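PDB 3W0D: elastase inhibitor AFUEI, which inhibits the elastase of its own fungus, Aspergillus fumigatus, non-competitively with nanomolar affinity, and also inhibits A. flavus and human leukocyte elastases. Local coordinates for residues P33-H38 with R51-V56. Residues are numbered along the deposited sequence; the frame is centred on the assembly and turned at random.
Sequences PIRVLH and RLNIQV
The guanidinium groups of Arg35 and Arg51 lie flat on one another, their centres 3.2 Å apart and their planes 24° from parallel, while the carboxamide oxygen of Asn53 sits at the edge of the Arg35 group. The three side chains belong to two neighbouring parallel strands, 34-37 and 52-56, of the mixed sheet of this I78-family inhibitor, a member of the CI-2 clan. Arg35 CG stands anti to the backbone N (chi1 -180°), and a bend at chi3 turns the planar end towards Asn53, so that Arg35 NE donates to Asn53 OD1 at 2.7 Å. That bond runs nearly straight on from the C=O of the amide and lies within the guanidinium plane; NH2 adds a weak second bond to the same oxygen. The pair of bonds, one good and one weak, would restrain the rotation of the Arg35 group. The C-terminal carboxylate of Ala68 forms a salt bridge with Arg51 NE, a long and weak ion pair with Arg35 NH2, and accepts a hydrogen bond from Asn53 ND2; its charge is consistent with two cations stacking there.

Along the strands the backbone ladder pairs Arg35 N with Leu52 O at 2.8 Å, then Arg35 O with Ile54 N, Leu37 N with Ile54 O, and Leu37 O with Val56 N. On the face turned to helix 2-15, Ile34 CD1 rests against Leu52 CD2 at 3.7 Å, the two side chains lying alongside and pointing the same way. On the opposite face, with Arg35 and Gln55, Leu37 CD1 packs on Asn53 CB at 3.8 Å, and Leu37 also meets Met45 of the second subunit. At the far end, Gln55, bent at chi2, crosses Leu37 at about a right angle and donates from NE2 to Val56 O at 3.2 Å, approaching from above that carbonyl's plane.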
loop_
_atom_site.group_PDB
_atom_site.type_symbol
_atom_site.label_atom_id
_atom_site.label_comp_id
_atom_site.label_asym_id
_atom_site.label_seq_id
_atom_site.Cartn_x
_atom_site.Cartn_y
_atom_site.Cartn_z
ATOM N N PRO A 33 9.778 11.109 -2.459
ATOM C CA PRO A 33 10.397 10.197 -3.413
ATOM C C PRO A 33 9.356 9.273 -4.074
ATOM O O PRO A 33 8.234 9.134 -3.592
ATOM C CB PRO A 33 11.340 9.434 -2.510
ATOM C CG PRO A 33 10.542 9.250 -1.340
ATOM C CD PRO A 33 9.897 10.576 -1.085
ATOM N N ILE A 34 9.732 8.645 -5.182
ATOM C CA ILE A 34 8.871 7.690 -5.882
ATOM C C ILE A 34 9.553 6.329 -5.831
ATOM O O ILE A 34 10.741 6.222 -6.095
ATOM C CB ILE A 34 8.697 8.050 -7.412
ATOM C CG1 ILE A 34 8.259 9.488 -7.609
ATOM C CG2 ILE A 34 7.699 7.108 -8.082
ATOM C CD1 ILE A 34 6.916 9.854 -7.115
ATOM N N ARG A 35 8.786 5.311 -5.458
ATOM C CA ARG A 35 9.278 3.938 -5.384
ATOM C C ARG A 35 8.483 3.007 -6.274
ATOM O O ARG A 35 7.281 2.841 -6.101
ATOM C CB ARG A 35 9.247 3.398 -3.951
ATOM C CG ARG A 35 9.759 1.974 -3.878
ATOM C CD ARG A 35 10.100 1.553 -2.453
ATOM N NE ARG A 35 8.958 1.719 -1.562
ATOM C CZ ARG A 35 8.951 1.361 -0.285
ATOM N NH1 ARG A 35 10.028 0.814 0.254
ATOM N NH2 ARG A 35 7.867 1.550 0.451
ATOM N N VAL A 36 9.166 2.423 -7.247
ATOM C CA VAL A 36 8.531 1.500 -8.162
ATOM C C VAL A 36 8.759 0.091 -7.593
ATOM O O VAL A 36 9.899 -0.349 -7.427
ATOM C CB VAL A 36 9.156 1.619 -9.568
ATOM C CG1 VAL A 36 8.367 0.797 -10.551
ATOM C CG2 VAL A 36 9.183 3.088 -10.001
ATOM N N LEU A 37 7.669 -0.602 -7.279
ATOM C CA LEU A 37 7.745 -1.949 -6.713
ATOM C C LEU A 37 7.644 -3.024 -7.785
ATOM O O LEU A 37 6.748 -2.987 -8.627
ATOM C CB LEU A 37 6.621 -2.153 -5.698
ATOM C CG LEU A 37 6.713 -1.301 -4.433
ATOM C CD1 LEU A 37 5.374 -1.254 -3.701
ATOM C CD2 LEU A 37 7.801 -1.884 -3.546
ATOM N N HIS A 38 8.559 -3.983 -7.743
ATOM C CA HIS A 38 8.553 -5.066 -8.715
ATOM C C HIS A 38 8.483 -6.413 -8.021
ATOM O O HIS A 38 8.867 -6.546 -6.862
ATOM C CB HIS A 38 9.835 -5.084 -9.549
ATOM C CG HIS A 38 10.185 -3.777 -10.176
ATOM N ND1 HIS A 38 10.867 -2.785 -9.502
ATOM C CD2 HIS A 38 9.988 -3.313 -11.431
ATOM C CE1 HIS A 38 11.077 -1.769 -10.319
ATOM N NE2 HIS A 38 10.554 -2.064 -11.497
ATOM N N ARG A 51 5.698 8.901 0.637
ATOM C CA ARG A 51 6.315 8.175 -0.468
ATOM C C ARG A 51 5.291 7.498 -1.358
ATOM O O ARG A 51 4.460 6.723 -0.886
ATOM C CB ARG A 51 7.293 7.127 0.072
ATOM C CG ARG A 51 7.797 6.134 -0.975
ATOM C CD ARG A 51 8.938 5.297 -0.430
ATOM N NE ARG A 51 8.517 4.553 0.748
ATOM C CZ ARG A 51 9.340 3.963 1.606
ATOM N NH1 ARG A 51 10.657 4.017 1.431
ATOM N NH2 ARG A 51 8.837 3.320 2.651
ATOM N N LEU A 52 5.355 7.789 -2.652
ATOM C CA LEU A 52 4.436 7.187 -3.609
ATOM C C LEU A 52 5.042 5.893 -4.139
ATOM O O LEU A 52 6.202 5.881 -4.567
ATOM C CB LEU A 52 4.174 8.140 -4.784
ATOM C CG LEU A 52 3.266 7.638 -5.918
ATOM C CD1 LEU A 52 1.819 7.765 -5.507
ATOM C CD2 LEU A 52 3.501 8.456 -7.174
ATOM N N ASN A 53 4.255 4.818 -4.092
ATOM C CA ASN A 53 4.668 3.495 -4.573
ATOM C C ASN A 53 3.837 3.104 -5.779
ATOM O O ASN A 53 2.603 3.167 -5.743
ATOM C CB ASN A 53 4.457 2.425 -3.499
ATOM C CG ASN A 53 5.249 2.690 -2.260
ATOM O OD1 ASN A 53 6.432 2.355 -2.180
ATOM N ND2 ASN A 53 4.609 3.312 -1.279
ATOM N N ILE A 54 4.512 2.700 -6.845
ATOM C CA ILE A 54 3.822 2.273 -8.051
ATOM C C ILE A 54 4.091 0.782 -8.192
ATOM O O ILE A 54 5.234 0.380 -8.383
ATOM C CB ILE A 54 4.373 2.972 -9.317
ATOM C CG1 ILE A 54 4.306 4.500 -9.183
ATOM C CG2 ILE A 54 3.590 2.497 -10.524
ATOM C CD1 ILE A 54 2.911 5.054 -9.044
ATOM N N GLN A 55 3.050 -0.034 -8.074
ATOM C CA GLN A 55 3.209 -1.474 -8.198
ATOM C C GLN A 55 3.154 -1.838 -9.676
ATOM O O GLN A 55 2.200 -1.508 -10.374
ATOM C CB GLN A 55 2.100 -2.199 -7.435
ATOM C CG GLN A 55 2.174 -3.723 -7.507
ATOM C CD GLN A 55 3.373 -4.310 -6.792
ATOM O OE1 GLN A 55 3.483 -4.237 -5.562
ATOM N NE2 GLN A 55 4.293 -4.893 -7.566
ATOM N N VAL A 56 4.198 -2.507 -10.149
ATOM C CA VAL A 56 4.301 -2.918 -11.543
ATOM C C VAL A 56 4.360 -4.443 -11.609
ATOM O O VAL A 56 4.886 -5.072 -10.692
ATOM C CB VAL A 56 5.578 -2.301 -12.147
ATOM C CG1 VAL A 56 6.450 -3.364 -12.760
ATOM C CG2 VAL A 56 5.203 -1.242 -13.156
#